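Side-chain contacts in PKS (Streptomyces albus, PDB 4OQJ), which probably catalyses decarboxylative condensation of acyl chains as a ketosynthase domain of an "AT-less" type I polyketide synthase making the antibiotic oxazolomycin: residues A[27-32]-A[118-123]; A[33-36]-A[40-43]. All blocks are in the same frame, centred on the assembly; numbering follows the deposited sequence.

Contact 1. Residues A[27-32]-A[118-123]; sequences GLACRF and LERAGY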
loop_
_atom_site.group_PDB
_atom_site.type_symbol
_atom_site.label_atom_id
_atom_site.label_comp_id
_atom_site.label_asym_id
_atom_site.label_seq_id
_atom_site.Cartn_x
_atom_site.Cartn_y
_atom_site.Cartn_z
ATOM N N GLY A 27 16.740 5.078 -11.882
ATOM C CA GLY A 27 17.562 3.901 -11.687
ATOM C C GLY A 27 16.676 2.673 -11.709
ATOM O O GLY A 27 15.459 2.792 -11.608
ATOM N N LEU A 28 17.277 1.499 -11.863
ATOM C CA LEU A 28 16.507 0.263 -11.871
ATOM C C LEU A 28 17.441 -0.914 -11.780
ATOM O O LEU A 28 18.641 -0.780 -11.999
ATOM C CB LEU A 28 15.618 0.152 -13.117
ATOM C CG LEU A 28 16.240 0.221 -14.521
ATOM C CD1 LEU A 28 16.921 -1.071 -14.902
ATOM C CD2 LEU A 28 15.155 0.545 -15.538
ATOM N N ALA A 29 16.886 -2.061 -11.410
ATOM C CA ALA A 29 17.660 -3.279 -11.279
ATOM C C ALA A 29 16.740 -4.484 -11.385
ATOM O O ALA A 29 15.541 -4.394 -11.123
ATOM C CB ALA A 29 18.412 -3.299 -9.961
ATOM N N CYS A 30 17.315 -5.615 -11.771
ATOM C CA CYS A 30 16.535 -6.816 -11.956
ATOM C C CYS A 30 17.409 -8.049 -11.975
ATOM O O CYS A 30 18.534 -8.050 -12.504
ATOM C CB CYS A 30 15.722 -6.732 -13.255
ATOM S SG CYS A 30 16.742 -6.431 -14.739
ATOM N N ARG A 31 16.867 -9.103 -11.395
ATOM C CA ARG A 31 17.396 -10.445 -11.534
ATOM C C ARG A 31 16.216 -11.296 -11.963
ATOM O O ARG A 31 15.302 -11.564 -11.170
ATOM C CB ARG A 31 18.006 -10.937 -10.230
ATOM C CG ARG A 31 19.051 -9.958 -9.673
ATOM C CD ARG A 31 19.257 -10.134 -8.197
ATOM N NE ARG A 31 20.450 -9.415 -7.734
ATOM C CZ ARG A 31 21.106 -9.715 -6.622
ATOM N NH1 ARG A 31 20.672 -10.710 -5.854
ATOM N NH2 ARG A 31 22.197 -9.022 -6.281
ATOM N N PHE A 32 16.224 -11.657 -13.241
ATOM C CA PHE A 32 15.150 -12.409 -13.884
ATOM C C PHE A 32 15.770 -13.704 -14.407
ATOM O O PHE A 32 17.000 -13.825 -14.445
ATOM C CB PHE A 32 14.531 -11.600 -15.023
ATOM C CG PHE A 32 13.813 -10.341 -14.585
ATOM C CD1 PHE A 32 13.114 -10.281 -13.389
ATOM C CD2 PHE A 32 13.818 -9.222 -15.392
ATOM C CE1 PHE A 32 12.454 -9.119 -13.010
ATOM C CE2 PHE A 32 13.167 -8.064 -15.007
ATOM C CZ PHE A 32 12.467 -8.023 -13.827
ATOM N N LEU A 118 19.531 1.586 -6.391
ATOM C CA LEU A 118 20.003 2.869 -5.869
ATOM C C LEU A 118 21.424 3.152 -6.359
ATOM O O LEU A 118 21.745 4.276 -6.734
ATOM C CB LEU A 118 19.945 2.885 -4.344
ATOM C CG LEU A 118 18.525 3.062 -3.802
ATOM C CD1 LEU A 118 18.420 2.576 -2.383
ATOM C CD2 LEU A 118 18.137 4.525 -3.905
ATOM N N GLU A 119 22.267 2.128 -6.381
ATOM C CA GLU A 119 23.579 2.257 -6.993
ATOM C C GLU A 119 23.506 2.722 -8.448
ATOM O O GLU A 119 24.250 3.598 -8.851
ATOM C CB GLU A 119 24.326 0.933 -6.925
ATOM C CG GLU A 119 25.107 0.728 -5.655
ATOM C CD GLU A 119 26.001 -0.486 -5.768
ATOM O OE1 GLU A 119 25.505 -1.530 -6.262
ATOM O OE2 GLU A 119 27.188 -0.395 -5.376
ATOM N N ARG A 120 22.637 2.117 -9.248
ATOM C CA ARG A 120 22.556 2.504 -10.647
ATOM C C ARG A 120 22.024 3.924 -10.766
ATOM O O ARG A 120 22.448 4.665 -11.654
ATOM C CB ARG A 120 21.681 1.517 -11.435
ATOM C CG ARG A 120 21.512 1.860 -12.891
ATOM C CD ARG A 120 21.085 0.642 -13.695
ATOM N NE ARG A 120 22.141 -0.373 -13.779
ATOM C CZ ARG A 120 22.213 -1.476 -13.030
ATOM N NH1 ARG A 120 23.216 -2.334 -13.205
ATOM N NH2 ARG A 120 21.287 -1.748 -12.119
ATOM N N ALA A 121 21.127 4.315 -9.861
ATOM C CA ALA A 121 20.618 5.690 -9.826
ATOM C C ALA A 121 21.697 6.689 -9.428
ATOM O O ALA A 121 21.655 7.851 -9.841
ATOM C CB ALA A 121 19.441 5.799 -8.871
ATOM N N GLY A 122 22.664 6.233 -8.634
ATOM C CA GLY A 122 23.775 7.068 -8.213
ATOM C C GLY A 122 23.585 7.686 -6.832
ATOM O O GLY A 122 24.263 8.655 -6.511
ATOM N N TYR A 123 22.697 7.117 -6.013
ATOM C CA TYR A 123 22.418 7.656 -4.677
ATOM C C TYR A 123 22.768 6.673 -3.560
ATOM O O TYR A 123 22.329 5.525 -3.563
ATOM C CB TYR A 123 20.946 8.076 -4.557
ATOM C CG TYR A 123 20.665 9.363 -5.290
ATOM C CD1 TYR A 123 20.304 9.359 -6.645
ATOM C CD2 TYR A 123 20.812 10.584 -4.654
ATOM C CE1 TYR A 123 20.079 10.543 -7.325
ATOM C CE2 TYR A 123 20.607 11.772 -5.329
ATOM C CZ TYR A 123 20.234 11.746 -6.657
ATOM O OH TYR A 123 20.032 12.934 -7.306
#

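Contact 2. Residues A[33-36]-A[40-43]; sequences PGAA and TFWK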
loop_
_atom_site.group_PDB
_atom_site.type_symbol
_atom_site.label_atom_id
_atom_site.label_comp_id
_atom_site.label_asym_id
_atom_site.label_seq_id
_atom_site.Cartn_x
_atom_site.Cartn_y
_atom_site.Cartn_z
ATOM N N PRO A 33 14.945 -14.679 -14.817
ATOM C CA PRO A 33 15.578 -15.854 -15.438
ATOM C C PRO A 33 16.456 -15.456 -16.611
ATOM O O PRO A 33 16.030 -14.670 -17.460
ATOM C CB PRO A 33 14.389 -16.693 -15.902
ATOM C CG PRO A 33 13.274 -16.286 -14.980
ATOM C CD PRO A 33 13.481 -14.810 -14.760
ATOM N N GLY A 34 17.687 -15.955 -16.623
ATOM C CA GLY A 34 18.608 -15.698 -17.712
ATOM C C GLY A 34 19.244 -14.317 -17.693
ATOM O O GLY A 34 19.991 -13.977 -18.611
ATOM N N ALA A 35 18.983 -13.520 -16.659
ATOM C CA ALA A 35 19.485 -12.138 -16.643
ATOM C C ALA A 35 19.596 -11.581 -15.254
ATOM O O ALA A 35 18.578 -11.316 -14.617
ATOM C CB ALA A 35 18.575 -11.228 -17.471
ATOM N N ALA A 36 20.824 -11.336 -14.820
ATOM C CA ALA A 36 21.076 -10.812 -13.480
ATOM C C ALA A 36 21.218 -9.287 -13.445
ATOM O O ALA A 36 21.437 -8.708 -12.387
ATOM C CB ALA A 36 22.334 -11.466 -12.901
ATOM N N THR A 40 22.041 -7.474 -19.252
ATOM C CA THR A 40 21.858 -8.840 -19.736
ATOM C C THR A 40 20.371 -9.088 -20.050
ATOM O O THR A 40 20.033 -9.939 -20.878
ATOM C CB THR A 40 22.390 -9.900 -18.731
ATOM O OG1 THR A 40 21.901 -9.644 -17.410
ATOM C CG2 THR A 40 23.909 -9.874 -18.687
ATOM N N PHE A 41 19.478 -8.355 -19.394
ATOM C CA PHE A 41 18.045 -8.482 -19.686
ATOM C C PHE A 41 17.772 -7.911 -21.076
ATOM O O PHE A 41 17.011 -8.478 -21.853
ATOM C CB PHE A 41 17.207 -7.764 -18.613
ATOM C CG PHE A 41 15.712 -7.965 -18.741
ATOM C CD1 PHE A 41 15.171 -9.198 -19.122
ATOM C CD2 PHE A 41 14.839 -6.933 -18.425
ATOM C CE1 PHE A 41 13.790 -9.381 -19.223
ATOM C CE2 PHE A 41 13.448 -7.115 -18.507
ATOM C CZ PHE A 41 12.931 -8.345 -18.907
ATOM N N TRP A 42 18.410 -6.792 -21.396
ATOM C CA TRP A 42 18.238 -6.202 -22.705
ATOM C C TRP A 42 18.754 -7.151 -23.771
ATOM O O TRP A 42 18.237 -7.175 -24.887
ATOM C CB TRP A 42 18.954 -4.864 -22.812
ATOM C CG TRP A 42 18.841 -4.304 -24.181
ATOM C CD1 TRP A 42 19.851 -4.050 -25.050
ATOM C CD2 TRP A 42 17.626 -3.949 -24.857
ATOM N NE1 TRP A 42 19.346 -3.549 -26.227
ATOM C CE2 TRP A 42 17.983 -3.474 -26.130
ATOM C CE3 TRP A 42 16.271 -3.973 -24.495
ATOM C CZ2 TRP A 42 17.036 -3.031 -27.056
ATOM C CZ3 TRP A 42 15.334 -3.532 -25.405
ATOM C CH2 TRP A 42 15.722 -3.074 -26.687
ATOM N N LYS A 43 19.763 -7.945 -23.426
ATOM C CA LYS A 43 20.291 -8.914 -24.380
ATOM C C LYS A 43 19.288 -10.037 -24.622
ATOM O O LYS A 43 19.084 -10.442 -25.758
ATOM C CB LYS A 43 21.627 -9.474 -23.901
ATOM C CG LYS A 43 22.765 -8.469 -23.980
#

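Contact 1. Residues A[27-32]-A[118-123]
Arg120, near the end of helix 105-121, brings its guanidinium to Leu28 O in the plane of the carbonyl, with its NH2 edge beside the Ala29 methyl, and grips the strand by this one backbone oxygen. CG stands anti to the backbone N, and the chain then bends at chi3 (-68°). The guanidinium is thereby folded back onto Leu28 O. Arg120 NH2 gives the hydrogen bond to Leu28 O at 2.8 Å, with an N-H...O angle of 150°. The oxygen is tilted 18° out of the guanidinium plane. Arg120 CD also passes close, 3.3 Å from Leu28 O. Beside this bond, Ala29 CB lies 3.9 Å from Arg120 NH2. One residue on, Ala121 CB rests on Gly27 CA at 3.9 Å, and Gly27 has no side chain to intervene. The backbones are at their nearest here, with 4.0 Å between Gly27 CA and Ala121 CA. The helix then closes in a Schellman motif, with Gly122 at positive phi and Tyr123 N bonded to Leu118 O at 3.1 Å. Strand 23-31 belongs to a mixed sheet in the layered thiolase-type ketosynthase fold, and its Gly27, Ala29 and Arg31 pair with strand 259-267. Helix 105-121 packs on this sheet, with Cys113, Glu116 and Ala117 also touching Ala29. Pro38 touches both Leu28 and Arg120. The bond from Arg120 satisfies a main-chain acceptor in a largely buried setting. Separately, the positive guanidinium would probably polarise the Leu28 carbonyl.

Contact 2. Residues A[33-36]-A[40-43]
Thr40 holds OG1 between its backbone N and carbonyl carbon (chi1 49°), which turns the hydroxyl toward the loop at Ala35 and Ala36. Phe41 instead has CG anti to the backbone N and beside the carbonyl carbon (chi1 -174°), which leaves CB against the Ala35 methyl. That methyl is the main apolar element. It fits against the helix backbone, with Ala35 CB 3.6 Å from Phe41 CA. Ala35 CB also lies 3.9 Å from Phe41 CB, and it approaches the phenyl ring obliquely. Segment 33-36 is part of the loop that links strand 23-31 to helix 38-46, so the chain doubles back onto the first turn of the helix it is about to form. Gly34, at positive phi, lies within this bend. Thr40 OG1 sits 3.6 Å from Ala35 CA and 3.3 Å from Ala36 N. Its hydroxyl is hydrogen-bonded to Thr37 OG1, in the linking residues. Ala35 and Phe41 are buried, while Ala36 and Thr40 lie at the exposed side. Beyond the loop, the Phe41 ring packs on Ile382 and Leu386 of helix 376-390.

Contact 2 begins where the strand of contact 1 ends, and the centres of the two contacts are 14 Å apart. Strand 23-31 supplies one side of contact 1, and the chain then runs on through the loop of contact 2 into helix 38-46. Contact 2 is thus nested within the larger loop closed by contact 1. The two also touch: Phe32 and Phe41 meet edge-to-face, with Phe32 CE2 3.6 Å from Phe41 CE2. Cys30 SG lies 4.1 Å from Phe41 CB, and Arg31 CG is 3.8 Å from Ala36 O. Helix 376-390 contacts side chains from both. The potassium site at Ser292 and Lys294 includes no residue of either contact.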